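Local coordinates for protein succinate-semialdehyde dehydrogenase (NAD(P)(+)) (Marinobacter aquaeolei, PDB 3RH9) that probably oxidises succinate semialdehyde to succinate using NAD+ or NADP+, as a member of the aldehyde dehydrogenase family, at residues A[91-96]-A[101-106]; A[316-321]-A[325-330]; A[66-71]-A[201-206]. All coordinates share one frame; numbering follows the deposited sequence.

Interaction 1 of 3, residues A[91-96]-A[101-106]; sequences IGRILC and KPWKEA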
ATOM      1  N   ILE A  91     -17.660  12.323 -26.665  1.00 20.83           N
ATOM      2  CA  ILE A  91     -17.462  12.088 -25.240  1.00 20.60           C
ATOM      3  C   ILE A  91     -17.171  13.432 -24.582  1.00 20.47           C
ATOM      4  O   ILE A  91     -17.736  13.763 -23.545  1.00 19.88           O
ATOM      5  CB  ILE A  91     -16.327  11.093 -24.984  1.00 18.42           C
ATOM      6  CG1 ILE A  91     -16.753   9.700 -25.434  1.00 17.89           C
ATOM      7  CG2 ILE A  91     -15.947  11.086 -23.521  1.00 17.35           C
ATOM      8  CD1 ILE A  91     -15.663   8.701 -25.402  1.00 16.89           C
ATOM      9  N   GLY A  92     -16.305  14.210 -25.219  1.00 19.32           N
ATOM     10  CA  GLY A  92     -16.104  15.596 -24.844  1.00 21.33           C
ATOM     11  C   GLY A  92     -17.410  16.367 -24.712  1.00 21.56           C
ATOM     12  O   GLY A  92     -17.536  17.220 -23.842  1.00 21.81           O
ATOM     13  N   ARG A  93     -18.391  16.068 -25.561  1.00 22.47           N
ATOM     14  CA  ARG A  93     -19.675  16.772 -25.502  1.00 23.52           C
ATOM     15  C   ARG A  93     -20.412  16.417 -24.231  1.00 22.30           C
ATOM     16  O   ARG A  93     -20.769  17.292 -23.440  1.00 22.80           O
ATOM     17  CB  ARG A  93     -20.556  16.447 -26.705  1.00 23.27           C
ATOM     18  CG  ARG A  93     -21.664  17.462 -26.921  1.00 27.40           C
ATOM     19  CD  ARG A  93     -22.529  17.130 -28.129  1.00 27.72           C
ATOM     20  NE  ARG A  93     -23.202  15.837 -27.985  1.00 25.61           N
ATOM     21  CZ  ARG A  93     -24.497  15.679 -27.730  1.00 24.32           C
ATOM     22  NH1 ARG A  93     -25.281  16.739 -27.602  1.00 27.66           N
ATOM     23  NH2 ARG A  93     -25.011  14.460 -27.615  1.00 22.61           N
ATOM     24  N   ILE A  94     -20.635  15.123 -24.046  1.00 20.73           N
ATOM     25  CA  ILE A  94     -21.292  14.616 -22.850  1.00 20.02           C
ATOM     26  C   ILE A  94     -20.555  15.034 -21.571  1.00 20.07           C
ATOM     27  O   ILE A  94     -21.171  15.301 -20.539  1.00 20.43           O
ATOM     28  CB  ILE A  94     -21.417  13.082 -22.912  1.00 19.35           C
ATOM     29  CG1 ILE A  94     -22.268  12.683 -24.119  1.00 21.04           C
ATOM     30  CG2 ILE A  94     -22.023  12.540 -21.641  1.00 18.53           C
ATOM     31  CD1 ILE A  94     -21.964  11.309 -24.665  1.00 21.32           C
ATOM     32  N   LEU A  95     -19.233  15.094 -21.638  1.00 19.03           N
ATOM     33  CA  LEU A  95     -18.463  15.474 -20.478  1.00 19.39           C
ATOM     34  C   LEU A  95     -18.799  16.924 -20.144  1.00 20.83           C
ATOM     35  O   LEU A  95     -19.141  17.270 -19.006  1.00 19.38           O
ATOM     36  CB  LEU A  95     -16.977  15.330 -20.775  1.00 19.89           C
ATOM     37  CG  LEU A  95     -16.079  15.182 -19.550  1.00 19.70           C
ATOM     38  CD1 LEU A  95     -14.812  14.428 -19.901  1.00 19.42           C
ATOM     39  CD2 LEU A  95     -15.754  16.538 -18.939  1.00 19.14           C
ATOM     40  N   CYS A  96     -18.712  17.763 -21.164  1.00 20.65           N
ATOM     41  CA  CYS A  96     -18.966  19.180 -21.023  1.00 20.49           C
ATOM     42  C   CYS A  96     -20.304  19.451 -20.346  1.00 22.60           C
ATOM     43  O   CYS A  96     -20.405  20.271 -19.421  1.00 21.07           O
ATOM     44  CB  CYS A  96     -18.960  19.831 -22.399  1.00 21.77           C
ATOM     45  SG  CYS A  96     -19.365  21.566 -22.360  1.00 23.99           S
ATOM     46  N   LYS A 101     -17.246  21.893 -17.516  1.00 19.38           N
ATOM     47  CA  LYS A 101     -16.010  22.130 -18.251  1.00 21.80           C
ATOM     48  C   LYS A 101     -16.280  22.459 -19.732  1.00 22.46           C
ATOM     49  O   LYS A 101     -17.169  21.881 -20.353  1.00 23.02           O
ATOM     50  CB  LYS A 101     -15.161  20.862 -18.144  1.00 20.99           C
ATOM     51  CG  LYS A 101     -13.677  21.045 -18.329  1.00 22.80           C
ATOM     52  CD  LYS A 101     -12.974  19.685 -18.235  1.00 22.29           C
ATOM     53  CE  LYS A 101     -13.497  18.893 -17.035  1.00 21.18           C
ATOM     54  NZ  LYS A 101     -12.574  17.826 -16.568  1.00 20.42           N
ATOM     55  N   PRO A 102     -15.505  23.381 -20.312  1.00 21.51           N
ATOM     56  CA  PRO A 102     -15.691  23.748 -21.723  1.00 23.05           C
ATOM     57  C   PRO A 102     -15.382  22.601 -22.682  1.00 24.37           C
ATOM     58  O   PRO A 102     -14.464  21.814 -22.426  1.00 23.39           O
ATOM     59  CB  PRO A 102     -14.686  24.885 -21.927  1.00 22.63           C
ATOM     60  CG  PRO A 102     -14.417  25.405 -20.566  1.00 23.21           C
ATOM     61  CD  PRO A 102     -14.488  24.212 -19.660  1.00 22.71           C
ATOM     62  N   TRP A 103     -16.134  22.529 -23.780  1.00 25.32           N
ATOM     63  CA  TRP A 103     -16.050  21.424 -24.737  1.00 23.50           C
ATOM     64  C   TRP A 103     -14.625  21.072 -25.145  1.00 22.87           C
ATOM     65  O   TRP A 103     -14.221  19.921 -25.067  1.00 22.46           O
ATOM     66  CB  TRP A 103     -16.839  21.773 -25.977  1.00 25.24           C
ATOM     67  CG  TRP A 103     -17.251  20.587 -26.760  1.00 27.92           C
ATOM     68  CD1 TRP A 103     -16.819  19.305 -26.598  1.00 25.79           C
ATOM     69  CD2 TRP A 103     -18.174  20.568 -27.856  1.00 28.67           C
ATOM     70  NE1 TRP A 103     -17.428  18.484 -27.514  1.00 25.18           N
ATOM     71  CE2 TRP A 103     -18.263  19.236 -28.299  1.00 26.76           C
ATOM     72  CE3 TRP A 103     -18.942  21.550 -28.496  1.00 26.76           C
ATOM     73  CZ2 TRP A 103     -19.083  18.858 -29.358  1.00 28.23           C
ATOM     74  CZ3 TRP A 103     -19.751  21.174 -29.543  1.00 27.22           C
ATOM     75  CH2 TRP A 103     -19.815  19.842 -29.966  1.00 28.66           C
ATOM     76  N   LYS A 104     -13.879  22.069 -25.607  1.00 24.66           N
ATOM     77  CA  LYS A 104     -12.438  21.932 -25.832  1.00 25.72           C
ATOM     78  C   LYS A 104     -11.721  21.197 -24.697  1.00 23.82           C
ATOM     79  O   LYS A 104     -11.230  20.087 -24.882  1.00 24.06           O
ATOM     80  CB  LYS A 104     -11.790  23.306 -25.986  1.00 29.62           C
ATOM     81  CG  LYS A 104     -11.885  23.905 -27.363  1.00 34.48           C
ATOM     82  CD  LYS A 104     -10.991  25.138 -27.442  1.00 39.90           C
ATOM     83  CE  LYS A 104      -9.529  24.766 -27.243  1.00 41.16           C
ATOM     84  NZ  LYS A 104      -8.961  24.073 -28.446  1.00 46.02           N
ATOM     85  N   GLU A 105     -11.638  21.830 -23.531  1.00 21.53           N
ATOM     86  CA  GLU A 105     -11.015  21.192 -22.378  1.00 22.24           C
ATOM     87  C   GLU A 105     -11.495  19.740 -22.263  1.00 20.93           C
ATOM     88  O   GLU A 105     -10.693  18.828 -22.073  1.00 18.67           O
ATOM     89  CB  GLU A 105     -11.302  21.975 -21.084  1.00 23.10           C
ATOM     90  CG  GLU A 105     -10.377  21.640 -19.901  1.00 23.70           C
ATOM     91  CD  GLU A 105     -10.634  22.484 -18.633  1.00 24.23           C
ATOM     92  OE1 GLU A 105     -11.500  23.381 -18.635  1.00 23.67           O
ATOM     93  OE2 GLU A 105      -9.955  22.246 -17.618  1.00 26.45           O
ATOM     94  N   ALA A 106     -12.799  19.526 -22.400  1.00 20.52           N
ATOM     95  CA  ALA A 106     -13.343  18.185 -22.279  1.00 20.40           C
ATOM     96  C   ALA A 106     -12.658  17.246 -23.267  1.00 20.85           C
ATOM     97  O   ALA A 106     -12.201  16.170 -22.903  1.00 19.45           O
ATOM     98  CB  ALA A 106     -14.851  18.187 -22.492  1.00 19.95           C
TER
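Trp103 lays its indole along Gly92 and Arg93 at the start of this helix-helix contact. CG of Arg93 sits above one face of the ring, toward its rim, 3.8 Å from Trp103 CZ2. The two side chains run side by side and point the same way. The end of Arg93 leads away from the indole, with the guanidinium and ring planes 61° apart. Nearer the helix backbone, Trp103 CD1 lies 3.5 Å from Gly92 C. The indole gets there because its CG is trans to the Trp103 backbone N (chi1 -158°).

One turn further along, Ala106 points its CB into the same helix. That methyl meets Leu95 CB at 4.0 Å and also packs against Cys96 CB. It lies beside the backbone of Gly92, where Gly92 CA and Ala106 CA are 4.6 Å apart. Leu95 CD2 touches Lys101 CE at 3.8 Å.

The second shell fixes the polar ends. Trp103 NE1 bonds to the carbonyl O of Glu89. Arg93 pairs with Glu90 and also bonds to the carbonyl O of Glu5, while NZ of Lys101 makes a salt bridge to Glu109. With an alanine here instead of Trp103, Glu89 O would probably lose this donor and Arg93 CG the ring it covers. Helices 88-99 and 103-123 meet through a contact that is mostly apolar, while NE1 of Trp103, the guanidinium of Arg93 and NZ of Lys101 find partners outside the two segments.

Interaction 2 of 3, residues A[316-321]-A[325-330]; sequences KMTVGD and DGIDIG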
ATOM      1  N   LYS A 316      -8.907  39.154 -18.896  1.00 28.13           N
ATOM      2  CA  LYS A 316      -9.200  38.777 -20.273  1.00 28.39           C
ATOM      3  C   LYS A 316     -10.019  37.496 -20.342  1.00 26.19           C
ATOM      4  O   LYS A 316     -10.664  37.234 -21.336  1.00 27.51           O
ATOM      5  CB  LYS A 316      -7.909  38.637 -21.087  1.00 29.66           C
ATOM      6  CG  LYS A 316      -6.990  39.840 -20.966  1.00 31.33           C
ATOM      7  CD  LYS A 316      -5.602  39.560 -21.516  1.00 34.67           C
ATOM      8  CE  LYS A 316      -4.850  40.874 -21.757  1.00 36.25           C
ATOM      9  NZ  LYS A 316      -3.579  40.684 -22.530  1.00 37.49           N
HETATM   10  N   MSE A 317     -10.004  36.696 -19.284  1.00 27.84           N
HETATM   11  CA  MSE A 317     -10.733  35.428 -19.314  1.00 27.75           C
HETATM   12  C   MSE A 317     -12.251  35.590 -19.325  1.00 26.47           C
HETATM   13  O   MSE A 317     -12.786  36.633 -18.975  1.00 27.79           O
HETATM   14  CB  MSE A 317     -10.315  34.538 -18.156  1.00 27.45           C
HETATM   15  CG  MSE A 317      -8.849  34.197 -18.164  1.00 30.01           C
HETATM   16 SE   MSE A 317      -8.384  33.067 -16.640  1.00 47.46          SE
HETATM   17  CE  MSE A 317      -9.547  31.548 -17.036  1.00 22.83           C
ATOM     18  N   THR A 318     -12.942  34.535 -19.709  1.00 24.42           N
ATOM     19  CA  THR A 318     -14.365  34.614 -19.924  1.00 23.23           C
ATOM     20  C   THR A 318     -15.022  33.412 -19.289  1.00 22.56           C
ATOM     21  O   THR A 318     -14.510  32.304 -19.383  1.00 23.80           O
ATOM     22  CB  THR A 318     -14.659  34.643 -21.426  1.00 26.42           C
ATOM     23  OG1 THR A 318     -13.936  33.583 -22.082  1.00 26.26           O
ATOM     24  CG2 THR A 318     -14.204  35.971 -22.003  1.00 23.61           C
ATOM     25  N   VAL A 319     -16.147  33.640 -18.624  1.00 22.04           N
ATOM     26  CA  VAL A 319     -16.898  32.580 -17.971  1.00 20.02           C
ATOM     27  C   VAL A 319     -18.220  32.422 -18.675  1.00 18.34           C
ATOM     28  O   VAL A 319     -18.833  33.397 -19.056  1.00 19.84           O
ATOM     29  CB  VAL A 319     -17.238  32.963 -16.525  1.00 20.31           C
ATOM     30  CG1 VAL A 319     -17.294  31.727 -15.631  1.00 19.30           C
ATOM     31  CG2 VAL A 319     -16.241  33.963 -16.004  1.00 21.67           C
ATOM     32  N   GLY A 320     -18.669  31.192 -18.834  1.00 19.47           N
ATOM     33  CA  GLY A 320     -19.991  30.949 -19.373  1.00 20.29           C
ATOM     34  C   GLY A 320     -20.271  29.477 -19.601  1.00 22.07           C
ATOM     35  O   GLY A 320     -19.490  28.618 -19.189  1.00 21.85           O
ATOM     36  N   ASP A 321     -21.407  29.198 -20.235  1.00 22.55           N
ATOM     37  CA  ASP A 321     -21.716  27.880 -20.759  1.00 21.94           C
ATOM     38  C   ASP A 321     -20.513  27.390 -21.557  1.00 23.72           C
ATOM     39  O   ASP A 321     -19.982  28.114 -22.397  1.00 24.02           O
ATOM     40  CB  ASP A 321     -22.942  27.975 -21.667  1.00 22.95           C
ATOM     41  CG  ASP A 321     -23.553  26.616 -21.982  1.00 25.21           C
ATOM     42  OD1 ASP A 321     -22.822  25.592 -21.968  1.00 23.19           O
ATOM     43  OD2 ASP A 321     -24.781  26.585 -22.240  1.00 24.31           O
ATOM     44  N   ASP A 325     -18.211  28.530 -27.942  1.00 32.69           N
ATOM     45  CA  ASP A 325     -16.825  28.863 -28.235  1.00 34.41           C
ATOM     46  C   ASP A 325     -16.394  30.062 -27.404  1.00 32.05           C
ATOM     47  O   ASP A 325     -17.223  30.879 -27.009  1.00 31.10           O
ATOM     48  CB  ASP A 325     -16.652  29.151 -29.736  1.00 38.43           C
ATOM     49  CG  ASP A 325     -15.193  29.417 -30.128  1.00 44.87           C
ATOM     50  OD1 ASP A 325     -14.290  29.155 -29.299  1.00 46.99           O
ATOM     51  OD2 ASP A 325     -14.946  29.883 -31.270  1.00 46.25           O
ATOM     52  N   GLY A 326     -15.100  30.146 -27.118  1.00 31.52           N
ATOM     53  CA  GLY A 326     -14.532  31.328 -26.500  1.00 30.83           C
ATOM     54  C   GLY A 326     -14.674  31.386 -24.994  1.00 30.11           C
ATOM     55  O   GLY A 326     -14.212  32.337 -24.349  1.00 32.31           O
ATOM     56  N   ILE A 327     -15.318  30.376 -24.424  1.00 27.80           N
ATOM     57  CA  ILE A 327     -15.438  30.289 -22.977  1.00 26.86           C
ATOM     58  C   ILE A 327     -14.227  29.600 -22.351  1.00 25.43           C
ATOM     59  O   ILE A 327     -13.960  28.429 -22.624  1.00 25.73           O
ATOM     60  CB  ILE A 327     -16.716  29.554 -22.571  1.00 24.87           C
ATOM     61  CG1 ILE A 327     -17.923  30.463 -22.798  1.00 25.10           C
ATOM     62  CG2 ILE A 327     -16.639  29.141 -21.124  1.00 22.34           C
ATOM     63  CD1 ILE A 327     -17.795  31.818 -22.135  1.00 22.48           C
ATOM     64  N   ASP A 328     -13.500  30.332 -21.512  1.00 24.09           N
ATOM     65  CA  ASP A 328     -12.319  29.791 -20.840  1.00 23.90           C
ATOM     66  C   ASP A 328     -12.641  28.932 -19.633  1.00 22.34           C
ATOM     67  O   ASP A 328     -11.914  28.000 -19.325  1.00 22.88           O
ATOM     68  CB  ASP A 328     -11.384  30.914 -20.408  1.00 25.05           C
ATOM     69  CG  ASP A 328     -10.983  31.793 -21.559  1.00 27.38           C
ATOM     70  OD1 ASP A 328     -10.694  31.250 -22.650  1.00 28.48           O
ATOM     71  OD2 ASP A 328     -10.976  33.026 -21.380  1.00 29.38           O
ATOM     72  N   ILE A 329     -13.718  29.255 -18.935  1.00 21.43           N
ATOM     73  CA  ILE A 329     -14.117  28.468 -17.780  1.00 21.37           C
ATOM     74  C   ILE A 329     -15.629  28.409 -17.656  1.00 20.64           C
ATOM     75  O   ILE A 329     -16.318  29.397 -17.915  1.00 20.60           O
ATOM     76  CB  ILE A 329     -13.494  29.005 -16.459  1.00 23.11           C
ATOM     77  CG1 ILE A 329     -14.568  29.105 -15.380  1.00 22.27           C
ATOM     78  CG2 ILE A 329     -12.845  30.377 -16.648  1.00 21.21           C
ATOM     79  CD1 ILE A 329     -14.124  29.857 -14.153  1.00 22.93           C
ATOM     80  N   GLY A 330     -16.140  27.240 -17.274  1.00 19.65           N
ATOM     81  CA  GLY A 330     -17.574  27.020 -17.169  1.00 20.32           C
ATOM     82  C   GLY A 330     -18.054  27.053 -15.731  1.00 18.59           C
ATOM     83  O   GLY A 330     -17.323  27.473 -14.855  1.00 20.85           O
TER
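Thr318 sets its OG1 between its own backbone N and carbonyl carbon (chi1 49°), which turns the hydroxyl toward Gly326 and Asp328. Asp328 has CG trans to its carbonyl carbon (chi1 -56°), and this carries the carboxylate back to Thr318. The hydroxyl donates to Gly326 O at 2.6 Å, in the plane of that carbonyl. Thr318 N gives its hydrogen to Asp328 OD2 at 3.0 Å, on the anti side and tilted 30° out of the carboxylate plane. Asp328 N adds weak bonds to OG1 and O of Thr318.

Beyond these bonds the backbones form a single parallel beta bridge between Val319 and Ile329. Ile329 N bonds to Thr318 O at 3.2 Å, and Gly320 N bonds to Ile329 O at 3.1 Å. The side chains of the bridged pair lie side by side, with Val319 CG1 3.8 Å from Ile329 CG1. CE of selenomethionine Met317 meets Ile329 CG2 at 3.5 Å, the two side chains crossing. Ile327 CD1 rests on the backbone at Gly320 N, also at 3.5 Å.

Both segments belong to the loop between helices 303-316 and 335-350. Met317 also packs on Ile279 and Phe283 at helix 271-283. Val319 touches Pro372 and Ile329 touches Pro392, each just ahead of a strand, 373-376 and 393-399 respectively.

Interaction 3 of 3, residues A[66-71]-A[201-206]; sequences NPWPIE and DLPDGM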
ATOM      1  N   ASN A  66      -5.344 -20.123 -16.011  1.00 20.51           N
ATOM      2  CA  ASN A  66      -5.179 -19.982 -17.469  1.00 19.92           C
ATOM      3  C   ASN A  66      -5.312 -18.521 -17.924  1.00 21.32           C
ATOM      4  O   ASN A  66      -6.295 -18.154 -18.585  1.00 19.11           O
ATOM      5  CB  ASN A  66      -6.221 -20.824 -18.210  1.00 21.93           C
ATOM      6  CG  ASN A  66      -7.632 -20.641 -17.645  1.00 24.87           C
ATOM      7  OD1 ASN A  66      -7.822 -20.057 -16.563  1.00 24.59           O
ATOM      8  ND2 ASN A  66      -8.628 -21.148 -18.369  1.00 24.92           N
ATOM      9  N   PRO A  67      -4.321 -17.680 -17.571  1.00 22.56           N
ATOM     10  CA  PRO A  67      -4.409 -16.222 -17.773  1.00 19.60           C
ATOM     11  C   PRO A  67      -4.627 -15.810 -19.233  1.00 18.95           C
ATOM     12  O   PRO A  67      -4.266 -16.546 -20.156  1.00 17.88           O
ATOM     13  CB  PRO A  67      -3.049 -15.726 -17.271  1.00 16.64           C
ATOM     14  CG  PRO A  67      -2.164 -16.954 -17.335  1.00 18.34           C
ATOM     15  CD  PRO A  67      -3.057 -18.055 -16.914  1.00 18.25           C
ATOM     16  N   TRP A  68      -5.244 -14.647 -19.425  1.00 19.94           N
ATOM     17  CA  TRP A  68      -5.358 -14.028 -20.749  1.00 19.33           C
ATOM     18  C   TRP A  68      -3.971 -13.633 -21.205  1.00 17.24           C
ATOM     19  O   TRP A  68      -3.290 -12.901 -20.506  1.00 18.59           O
ATOM     20  CB  TRP A  68      -6.243 -12.774 -20.681  1.00 18.95           C
ATOM     21  CG  TRP A  68      -7.640 -13.063 -20.234  1.00 20.16           C
ATOM     22  CD1 TRP A  68      -8.143 -12.953 -18.964  1.00 21.04           C
ATOM     23  CD2 TRP A  68      -8.713 -13.542 -21.051  1.00 20.62           C
ATOM     24  NE1 TRP A  68      -9.465 -13.332 -18.946  1.00 20.29           N
ATOM     25  CE2 TRP A  68      -9.837 -13.704 -20.214  1.00 19.71           C
ATOM     26  CE3 TRP A  68      -8.827 -13.868 -22.412  1.00 19.89           C
ATOM     27  CZ2 TRP A  68     -11.060 -14.158 -20.694  1.00 18.94           C
ATOM     28  CZ3 TRP A  68     -10.041 -14.314 -22.885  1.00 18.21           C
ATOM     29  CH2 TRP A  68     -11.143 -14.451 -22.030  1.00 19.34           C
ATOM     30  N   PRO A  69      -3.552 -14.094 -22.383  1.00 17.07           N
ATOM     31  CA  PRO A  69      -2.146 -13.921 -22.774  1.00 17.51           C
ATOM     32  C   PRO A  69      -1.786 -12.449 -22.893  1.00 18.35           C
ATOM     33  O   PRO A  69      -2.641 -11.657 -23.299  1.00 18.47           O
ATOM     34  CB  PRO A  69      -2.072 -14.597 -24.153  1.00 18.27           C
ATOM     35  CG  PRO A  69      -3.348 -15.393 -24.284  1.00 17.57           C
ATOM     36  CD  PRO A  69      -4.364 -14.653 -23.475  1.00 18.22           C
ATOM     37  N   ILE A  70      -0.541 -12.095 -22.569  1.00 19.01           N
ATOM     38  CA  ILE A  70      -0.113 -10.694 -22.535  1.00 17.12           C
ATOM     39  C   ILE A  70      -0.384  -9.914 -23.827  1.00 18.71           C
ATOM     40  O   ILE A  70      -0.612  -8.710 -23.778  1.00 18.28           O
ATOM     41  CB  ILE A  70       1.367 -10.557 -22.167  1.00 17.62           C
ATOM     42  CG1 ILE A  70       1.720  -9.092 -21.916  1.00 17.62           C
ATOM     43  CG2 ILE A  70       2.238 -11.098 -23.267  1.00 18.89           C
ATOM     44  CD1 ILE A  70       2.885  -8.900 -20.967  1.00 18.51           C
ATOM     45  N   GLU A  71      -0.371 -10.597 -24.974  1.00 20.66           N
ATOM     46  CA  GLU A  71      -0.703  -9.958 -26.261  1.00 19.51           C
ATOM     47  C   GLU A  71      -2.190  -9.695 -26.401  1.00 18.98           C
ATOM     48  O   GLU A  71      -2.596  -8.720 -27.044  1.00 18.84           O
ATOM     49  CB  GLU A  71      -0.222 -10.793 -27.450  1.00 17.68           C
ATOM     50  CG  GLU A  71       1.283 -10.775 -27.616  1.00 22.30           C
ATOM     51  CD  GLU A  71       1.858  -9.364 -27.570  1.00 21.74           C
ATOM     52  OE1 GLU A  71       1.309  -8.473 -28.262  1.00 23.25           O
ATOM     53  OE2 GLU A  71       2.861  -9.152 -26.852  1.00 20.42           O
ATOM     54  N   ASP A 201     -14.954  -6.240 -28.272  1.00 25.99           N
ATOM     55  CA  ASP A 201     -14.711  -7.652 -28.033  1.00 26.15           C
ATOM     56  C   ASP A 201     -13.873  -7.952 -26.789  1.00 24.90           C
ATOM     57  O   ASP A 201     -13.019  -8.838 -26.803  1.00 24.64           O
ATOM     58  CB  ASP A 201     -14.047  -8.278 -29.256  1.00 30.30           C
ATOM     59  CG  ASP A 201     -14.946  -9.274 -29.957  1.00 40.55           C
ATOM     60  OD1 ASP A 201     -15.907  -9.776 -29.313  1.00 37.06           O
ATOM     61  OD2 ASP A 201     -14.686  -9.552 -31.153  1.00 47.88           O
ATOM     62  N   LEU A 202     -14.117  -7.213 -25.715  1.00 24.08           N
ATOM     63  CA  LEU A 202     -13.545  -7.549 -24.424  1.00 21.27           C
ATOM     64  C   LEU A 202     -14.255  -8.803 -23.934  1.00 22.05           C
ATOM     65  O   LEU A 202     -15.408  -9.038 -24.301  1.00 21.42           O
ATOM     66  CB  LEU A 202     -13.769  -6.405 -23.435  1.00 20.70           C
ATOM     67  CG  LEU A 202     -12.751  -5.259 -23.429  1.00 24.73           C
ATOM     68  CD1 LEU A 202     -12.107  -5.047 -24.802  1.00 22.16           C
ATOM     69  CD2 LEU A 202     -13.384  -3.958 -22.917  1.00 23.48           C
ATOM     70  N   PRO A 203     -13.572  -9.620 -23.114  1.00 21.63           N
ATOM     71  CA  PRO A 203     -14.217 -10.772 -22.457  1.00 19.21           C
ATOM     72  C   PRO A 203     -15.417 -10.365 -21.589  1.00 17.49           C
ATOM     73  O   PRO A 203     -15.363  -9.365 -20.880  1.00 17.15           O
ATOM     74  CB  PRO A 203     -13.104 -11.341 -21.567  1.00 18.63           C
ATOM     75  CG  PRO A 203     -11.828 -10.873 -22.197  1.00 18.74           C
ATOM     76  CD  PRO A 203     -12.117  -9.561 -22.864  1.00 18.60           C
ATOM     77  N   ASP A 204     -16.489 -11.142 -21.644  1.00 17.01           N
ATOM     78  CA  ASP A 204     -17.640 -10.899 -20.788  1.00 17.11           C
ATOM     79  C   ASP A 204     -17.221 -10.899 -19.313  1.00 16.70           C
ATOM     80  O   ASP A 204     -16.788 -11.917 -18.783  1.00 16.55           O
ATOM     81  CB  ASP A 204     -18.735 -11.954 -21.026  1.00 17.32           C
ATOM     82  CG  ASP A 204     -19.627 -11.635 -22.225  1.00 20.45           C
ATOM     83  OD1 ASP A 204     -19.346 -10.642 -22.928  1.00 21.34           O
ATOM     84  OD2 ASP A 204     -20.610 -12.379 -22.468  1.00 20.57           O
ATOM     85  N   GLY A 205     -17.360  -9.758 -18.652  1.00 17.21           N
ATOM     86  CA  GLY A 205     -17.000  -9.639 -17.253  1.00 15.03           C
ATOM     87  C   GLY A 205     -15.728  -8.849 -16.968  1.00 16.13           C
ATOM     88  O   GLY A 205     -15.456  -8.567 -15.811  1.00 16.72           O
HETATM   89  N   MSE A 206     -14.939  -8.495 -17.984  1.00 15.64           N
HETATM   90  CA  MSE A 206     -13.694  -7.767 -17.722  1.00 16.19           C
HETATM   91  C   MSE A 206     -13.946  -6.352 -17.214  1.00 17.55           C
HETATM   92  O   MSE A 206     -13.198  -5.836 -16.377  1.00 17.38           O
HETATM   93  CB  MSE A 206     -12.803  -7.709 -18.950  1.00 16.46           C
HETATM   94  CG  MSE A 206     -11.984  -8.945 -19.152  1.00 22.23           C
HETATM   95 SE   MSE A 206     -10.651  -9.325 -17.737  1.00 46.05          SE
HETATM   96  CE  MSE A 206      -9.858  -7.541 -17.566  1.00 18.36           C
TER
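Pro203 opens a type II beta turn and lies over one face of Trp68 in a CH-pi contact. Its CG is 3.7 Å from the centroid of the six-membered ring of Trp68, only 15° off the ring normal. CB of Pro203 adds a second touch, 3.6 Å from Trp68 CZ2. The two side chains slide past each other in opposite directions. Trp68 reaches the proline because its CG is trans to its carbonyl carbon (chi1 -61°).

After Pro203 the chain turns away through Asp204 and Gly205. Gly205 has a positive phi of 107°, as the third position of such a turn requires, and a CB there would jam against the carbonyl O before it. The turn closes with the bond from Met206 N to Pro203 O, 3.1 Å long. Met206 then leads into strand 207-209, the outermost strand, within this chain, of a sheet consistent with the Rossmann-like coenzyme-binding domain of this family. The Met206 backbone bonds to Ser178, on strand 178-181.

Trp68 NE1 bonds to Ala61 O, and Arg63 makes a cation-pi contact with the ring. Trp76 of helix 70-86 meets the indole edge-to-face and also touches Pro203 and Met206, so the turn packs on both the entry to this helix and the helix itself. The selenium of selenomethionine Met206 makes an oblique Met-aromatic contact, with SE 4.4 Å from Trp68 NE1.

How the interactions relate
Interactions 1 and 2 are neighbours, with centres about 13 Å apart. They touch where Pro102, just before helix 103-123, packs on the 325-330 segment. Trp103 also bonds through its backbone to Gly322, in the short link between the two segments of interaction 2. Interaction 3 is remote: its centre lies about 31 Å from that of interaction 1 and about 43 Å from that of interaction 2. Along the chain, interaction 1 falls between the two segments of interaction 3, and interaction 2 follows both. Helix 70-86, whose start lies in interaction 3, directly precedes helix 88-99 of interaction 1. The Pro102 contact thus brings a later loop onto the early helix pair of interaction 1.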